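Local coordinates for protein rhamnonate dehydratase (Gibberella zeae PH-1, PDB 3FXG) that probably dehydrates L-rhamnonate as a magnesium-dependent lyase of the enolase superfamily, at residues L164-T169 with P342-L347; D293-D298 with V320-H325. One frame throughout, in Å; residues are numbered along the deposited sequence.

Overall arrangement
Interaction 1 pairs the first barrel strand, 164-169, with the last, 344-347; interaction 2 sets 293-298 beside 320-325 and is nested within the chain loop that interaction 1 closes. Their centres lie about 11 Å apart, and they touch: F343 CE1 packs on V323 CG2 at 3.5 Å, and E345 OE1 comes 3.3 Å from H325 CA. Both lead to the magnesium ion held by D222, E248 and E275, with the side chain of H325 about 4 Å and that of E345 about 5 Å from it.

Interaction 1: L164-T169 with P342-L347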
loop_
_atom_site.group_PDB
_atom_site.type_symbol
_atom_site.label_atom_id
_atom_site.label_comp_id
_atom_site.label_asym_id
_atom_site.label_seq_id
_atom_site.Cartn_x
_atom_site.Cartn_y
_atom_site.Cartn_z
ATOM N N LEU A 164 25.077 32.266 11.182
ATOM C CA LEU A 164 24.335 31.702 10.059
ATOM C C LEU A 164 25.303 31.494 8.901
ATOM O O LEU A 164 25.855 32.460 8.374
ATOM C CB LEU A 164 23.225 32.661 9.619
ATOM C CG LEU A 164 21.792 32.127 9.515
ATOM C CD1 LEU A 164 20.930 33.180 8.825
ATOM C CD2 LEU A 164 21.756 30.823 8.730
ATOM N N ASP A 165 25.510 30.239 8.512
ATOM C CA ASP A 165 26.411 29.917 7.408
ATOM C C ASP A 165 25.665 29.881 6.074
ATOM O O ASP A 165 24.556 29.346 5.982
ATOM C CB ASP A 165 27.101 28.576 7.666
ATOM C CG ASP A 165 28.021 28.624 8.871
ATOM O OD1 ASP A 165 28.915 29.496 8.898
ATOM O OD2 ASP A 165 27.851 27.796 9.789
ATOM N N PHE A 166 26.284 30.454 5.046
ATOM C CA PHE A 166 25.688 30.531 3.716
ATOM C C PHE A 166 26.420 29.737 2.647
ATOM O O PHE A 166 27.622 29.488 2.742
ATOM C CB PHE A 166 25.682 31.976 3.202
ATOM C CG PHE A 166 24.776 32.911 3.950
ATOM C CD1 PHE A 166 23.762 33.586 3.275
ATOM C CD2 PHE A 166 24.973 33.175 5.303
ATOM C CE1 PHE A 166 22.961 34.516 3.936
ATOM C CE2 PHE A 166 24.176 34.102 5.972
ATOM C CZ PHE A 166 23.168 34.774 5.288
ATOM N N TYR A 167 25.674 29.362 1.614
ATOM C CA TYR A 167 26.251 28.711 0.452
ATOM C C TYR A 167 25.921 29.758 -0.612
ATOM O O TYR A 167 24.977 30.530 -0.448
ATOM C CB TYR A 167 25.606 27.344 0.171
ATOM C CG TYR A 167 24.171 27.346 -0.299
ATOM C CD1 TYR A 167 23.855 27.561 -1.640
ATOM C CD2 TYR A 167 23.130 27.065 0.588
ATOM C CE1 TYR A 167 22.539 27.486 -2.089
ATOM C CE2 TYR A 167 21.813 26.990 0.149
ATOM C CZ TYR A 167 21.525 27.198 -1.190
ATOM O OH TYR A 167 20.225 27.103 -1.633
ATOM N N CYS A 168 26.698 29.818 -1.682
ATOM C CA CYS A 168 26.467 30.839 -2.691
ATOM C C CYS A 168 25.925 30.302 -4.006
ATOM O O CYS A 168 26.496 29.377 -4.588
ATOM C CB CYS A 168 27.774 31.599 -2.942
ATOM S SG CYS A 168 27.640 32.987 -4.079
ATOM N N THR A 169 24.822 30.888 -4.465
ATOM C CA THR A 169 24.204 30.486 -5.727
ATOM C C THR A 169 24.676 31.435 -6.822
ATOM O O THR A 169 24.467 32.646 -6.741
ATOM C CB THR A 169 22.665 30.541 -5.652
ATOM O OG1 THR A 169 22.211 29.696 -4.587
ATOM C CG2 THR A 169 22.047 30.073 -6.963
ATOM N N PRO A 342 19.277 24.730 9.212
ATOM C CA PRO A 342 20.742 24.616 9.208
ATOM C C PRO A 342 21.614 25.681 8.553
ATOM O O PRO A 342 22.704 25.975 9.043
ATOM C CB PRO A 342 20.969 23.239 8.592
ATOM C CG PRO A 342 19.879 23.157 7.590
ATOM C CD PRO A 342 18.683 23.668 8.375
ATOM N N PHE A 343 21.164 26.241 7.441
ATOM C CA PHE A 343 21.960 27.250 6.766
ATOM C C PHE A 343 21.115 28.112 5.859
ATOM O O PHE A 343 19.896 27.961 5.797
ATOM C CB PHE A 343 23.101 26.590 5.990
ATOM C CG PHE A 343 22.684 25.373 5.214
ATOM C CD1 PHE A 343 22.027 25.497 3.996
ATOM C CD2 PHE A 343 22.936 24.100 5.713
ATOM C CE1 PHE A 343 21.624 24.365 3.283
ATOM C CE2 PHE A 343 22.537 22.962 5.008
ATOM C CZ PHE A 343 21.877 23.100 3.790
ATOM N N GLN A 344 21.775 29.013 5.144
ATOM C CA GLN A 344 21.079 29.948 4.285
ATOM C C GLN A 344 21.670 30.084 2.891
ATOM O O GLN A 344 22.863 29.881 2.679
ATOM C CB GLN A 344 21.076 31.320 4.965
ATOM C CG GLN A 344 20.587 32.441 4.088
ATOM C CD GLN A 344 19.117 32.707 4.253
ATOM O OE1 GLN A 344 18.467 33.219 3.347
ATOM N NE2 GLN A 344 18.584 32.380 5.422
ATOM N N GLU A 345 20.814 30.442 1.943
ATOM C CA GLU A 345 21.248 30.648 0.574
ATOM C C GLU A 345 21.436 32.136 0.312
ATOM O O GLU A 345 20.714 32.972 0.855
ATOM C CB GLU A 345 20.208 30.123 -0.416
ATOM C CG GLU A 345 20.415 30.662 -1.831
ATOM C CD GLU A 345 19.342 30.228 -2.813
ATOM O OE1 GLU A 345 18.150 30.252 -2.444
ATOM O OE2 GLU A 345 19.691 29.880 -3.964
ATOM N N TYR A 346 22.429 32.460 -0.502
ATOM C CA TYR A 346 22.641 33.837 -0.903
ATOM C C TYR A 346 22.782 33.788 -2.410
ATOM O O TYR A 346 23.689 33.141 -2.936
ATOM C CB TYR A 346 23.899 34.453 -0.303
ATOM C CG TYR A 346 23.824 35.960 -0.376
ATOM C CD1 TYR A 346 23.056 36.674 0.544
ATOM C CD2 TYR A 346 24.443 36.666 -1.407
ATOM C CE1 TYR A 346 22.899 38.051 0.443
ATOM C CE2 TYR A 346 24.291 38.051 -1.524
ATOM C CZ TYR A 346 23.516 38.734 -0.590
ATOM O OH TYR A 346 23.348 40.097 -0.672
ATOM N N LEU A 347 21.858 34.446 -3.097
ATOM C CA LEU A 347 21.861 34.477 -4.550
ATOM C C LEU A 347 22.806 35.580 -5.003
ATOM O O LEU A 347 22.502 36.761 -4.845
ATOM C CB LEU A 347 20.438 34.737 -5.056
ATOM C CG LEU A 347 20.120 34.597 -6.548
ATOM C CD1 LEU A 347 18.612 34.705 -6.752
ATOM C CD2 LEU A 347 20.847 35.668 -7.344
HETATM O O HOH W 1 24.097 28.168 9.727
#
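The ring of F166 carries the CB of Q344 over the centre of one face, 3.9 Å from the centroid, and has L164 O at its edge, in the ring plane, while Y346 CB approaches its CD1 obliquely. On the other side of the sheet, the Y167 ring takes E345 CA over one face, offset toward the rim and 4.0 Å from the centroid, and meets F343 CD1 at its edge. Y167 reaches across to the partner strand because CG stands between the backbone N and the carbonyl carbon (chi1 69°), which lays the ring over E345 and brings the OH to 3.3 Å from E345 CB. K185 bonds that hydroxyl and also pairs with the E345 carboxylate. T169 OG1 donates to E345 OE2 at 2.6 Å, meeting the anti lone pair of that oxygen, so OE2 is held by both T169 and K185. Four backbone hydrogen bonds tie the parallel strands, their donors coming alternately from either one, from Q344 N to D165 O (2.9 Å) through to T169 N to Y346 O (2.9 Å, nearly straight at 176°). Beyond them, a water joins D165 N to P342 O. Helix 329-335 packs against the side chains of L164, Q344 and Y346. Parallel pairing of the first and last strands is the closure of the modified TIM barrel of the enolase superfamily, with E345 facing the interior near the magnesium ion.

Interaction 2: D293-D298 with V320-H325; sequences DIIQPD and VPVVPH
The backbones of I295 and V322 form a single bridge, with I295 N donating to P321 O and V323 N to I295 O (3.1 Å), and farther on H325 N reaches P297 O at 2.8 Å from above the carbonyl plane. Apolar side chains line both flanks of this bridge. I294 turns CG1 across the P321 ring at about a right angle, CG1 to CG 3.8 Å, and rests its CG2 on V323 CG2 at 3.7 Å. I295 heads the other way: its CD1 touches V322 CG2, and helices 279-287 and 305-316 cover it from outside. V322 also extends CG1 to the ring of P297, 3.9 Å from CD. Helix 305-316 lies between the two segments in the chain, consistent with a beta-alpha-beta unit of the modified TIM barrel in which 320-325 takes the seventh strand position, though it is barely strand-like, with I295 and V322 facing the helical layer. Q296 turns to the opposite side from I295, into the barrel, where its amide is bonded to T272 and to the magnesium ligand E248. A water lies between Q296 NE2, by a weak bond, and V323 O. At the C-terminal ends, D298 OD2 accepts from H325 ND1 at 2.8 Å; the donor comes from the anti side, with the carboxylate and imidazole planes 35° apart. H325 CG stands anti to the backbone N (chi1 167°), which carries the ring over to D298. Y28 bonds the same oxygen and meets the H325 ring edge-to-face, and the H325 side chain also touches the magnesium ligand E275.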
loop_
_atom_site.group_PDB
_atom_site.type_symbol
_atom_site.label_atom_id
_atom_site.label_comp_id
_atom_site.label_asym_id
_atom_site.label_seq_id
_atom_site.Cartn_x
_atom_site.Cartn_y
_atom_site.Cartn_z
ATOM N N ASP A 293 15.136 15.938 0.525
ATOM C CA ASP A 293 16.080 16.122 1.621
ATOM C C ASP A 293 16.025 17.513 2.225
ATOM O O ASP A 293 16.412 17.713 3.379
ATOM C CB ASP A 293 17.485 15.825 1.119
ATOM C CG ASP A 293 17.608 14.419 0.596
ATOM O OD1 ASP A 293 18.000 13.529 1.376
ATOM O OD2 ASP A 293 17.282 14.200 -0.587
ATOM N N ILE A 294 15.543 18.470 1.440
ATOM C CA ILE A 294 15.419 19.851 1.893
ATOM C C ILE A 294 14.256 20.533 1.182
ATOM O O ILE A 294 14.084 20.366 -0.024
ATOM C CB ILE A 294 16.690 20.678 1.567
ATOM C CG1 ILE A 294 17.927 20.036 2.191
ATOM C CG2 ILE A 294 16.532 22.108 2.088
ATOM C CD1 ILE A 294 19.213 20.778 1.863
ATOM N N ILE A 295 13.445 21.284 1.922
ATOM C CA ILE A 295 12.362 22.021 1.285
ATOM C C ILE A 295 12.811 23.476 1.318
ATOM O O ILE A 295 13.416 23.925 2.296
ATOM C CB ILE A 295 10.998 21.806 1.988
ATOM C CG1 ILE A 295 11.046 22.264 3.443
ATOM C CG2 ILE A 295 10.616 20.331 1.891
ATOM C CD1 ILE A 295 9.681 22.212 4.122
ATOM N N GLN A 296 12.520 24.210 0.248
ATOM C CA GLN A 296 13.003 25.580 0.122
ATOM C C GLN A 296 11.986 26.655 -0.241
ATOM O O GLN A 296 12.007 27.192 -1.350
ATOM C CB GLN A 296 14.125 25.580 -0.917
ATOM C CG GLN A 296 15.171 24.494 -0.663
ATOM C CD GLN A 296 16.048 24.217 -1.874
ATOM O OE1 GLN A 296 15.558 23.813 -2.933
ATOM N NE2 GLN A 296 17.352 24.427 -1.721
ATOM N N PRO A 297 11.093 27.002 0.691
ATOM C CA PRO A 297 10.104 28.034 0.378
ATOM C C PRO A 297 10.743 29.414 0.334
ATOM O O PRO A 297 11.802 29.632 0.928
ATOM C CB PRO A 297 9.114 27.915 1.531
ATOM C CG PRO A 297 9.997 27.548 2.674
ATOM C CD PRO A 297 10.909 26.496 2.062
ATOM N N ASP A 298 10.108 30.334 -0.385
ATOM C CA ASP A 298 10.579 31.712 -0.447
ATOM C C ASP A 298 9.617 32.427 0.497
ATOM O O ASP A 298 8.403 32.372 0.305
ATOM C CB ASP A 298 10.455 32.280 -1.865
ATOM C CG ASP A 298 11.010 33.689 -1.975
ATOM O OD1 ASP A 298 10.492 34.589 -1.282
ATOM O OD2 ASP A 298 11.969 33.899 -2.748
ATOM N N VAL A 320 13.044 17.247 8.713
ATOM C CA VAL A 320 13.347 17.664 7.350
ATOM C C VAL A 320 13.798 19.118 7.440
ATOM O O VAL A 320 13.055 19.978 7.911
ATOM C CB VAL A 320 12.110 17.579 6.428
ATOM C CG1 VAL A 320 12.408 18.253 5.091
ATOM C CG2 VAL A 320 11.729 16.119 6.198
ATOM N N PRO A 321 15.034 19.409 7.006
ATOM C CA PRO A 321 15.500 20.793 7.078
ATOM C C PRO A 321 14.776 21.735 6.125
ATOM O O PRO A 321 14.342 21.337 5.041
ATOM C CB PRO A 321 16.988 20.677 6.757
ATOM C CG PRO A 321 17.047 19.493 5.848
ATOM C CD PRO A 321 16.099 18.517 6.512
ATOM N N VAL A 322 14.644 22.986 6.556
ATOM C CA VAL A 322 14.010 24.025 5.762
ATOM C C VAL A 322 15.091 25.065 5.486
ATOM O O VAL A 322 15.640 25.651 6.417
ATOM C CB VAL A 322 12.851 24.709 6.532
ATOM C CG1 VAL A 322 12.247 25.811 5.678
ATOM C CG2 VAL A 322 11.780 23.687 6.899
ATOM N N VAL A 323 15.410 25.265 4.212
ATOM C CA VAL A 323 16.413 26.245 3.802
ATOM C C VAL A 323 15.717 27.105 2.753
ATOM O O VAL A 323 15.726 26.783 1.569
ATOM C CB VAL A 323 17.648 25.563 3.173
ATOM C CG1 VAL A 323 18.676 26.614 2.757
ATOM C CG2 VAL A 323 18.266 24.585 4.169
ATOM N N PRO A 324 15.085 28.207 3.186
ATOM C CA PRO A 324 14.375 29.099 2.269
ATOM C C PRO A 324 15.191 29.633 1.099
ATOM O O PRO A 324 16.420 29.688 1.144
ATOM C CB PRO A 324 13.849 30.203 3.190
ATOM C CG PRO A 324 14.797 30.182 4.341
ATOM C CD PRO A 324 15.036 28.722 4.563
ATOM N N HIS A 325 14.480 30.011 0.045
ATOM C CA HIS A 325 15.088 30.542 -1.166
ATOM C C HIS A 325 15.437 32.016 -1.007
ATOM O O HIS A 325 14.545 32.854 -0.871
ATOM C CB HIS A 325 14.120 30.339 -2.341
ATOM C CG HIS A 325 14.480 31.112 -3.570
ATOM N ND1 HIS A 325 14.179 32.449 -3.723
ATOM C CD2 HIS A 325 15.119 30.737 -4.704
ATOM C CE1 HIS A 325 14.616 32.864 -4.900
ATOM N NE2 HIS A 325 15.190 31.845 -5.515
HETATM O O HOH W 2 17.800 27.046 -0.571
#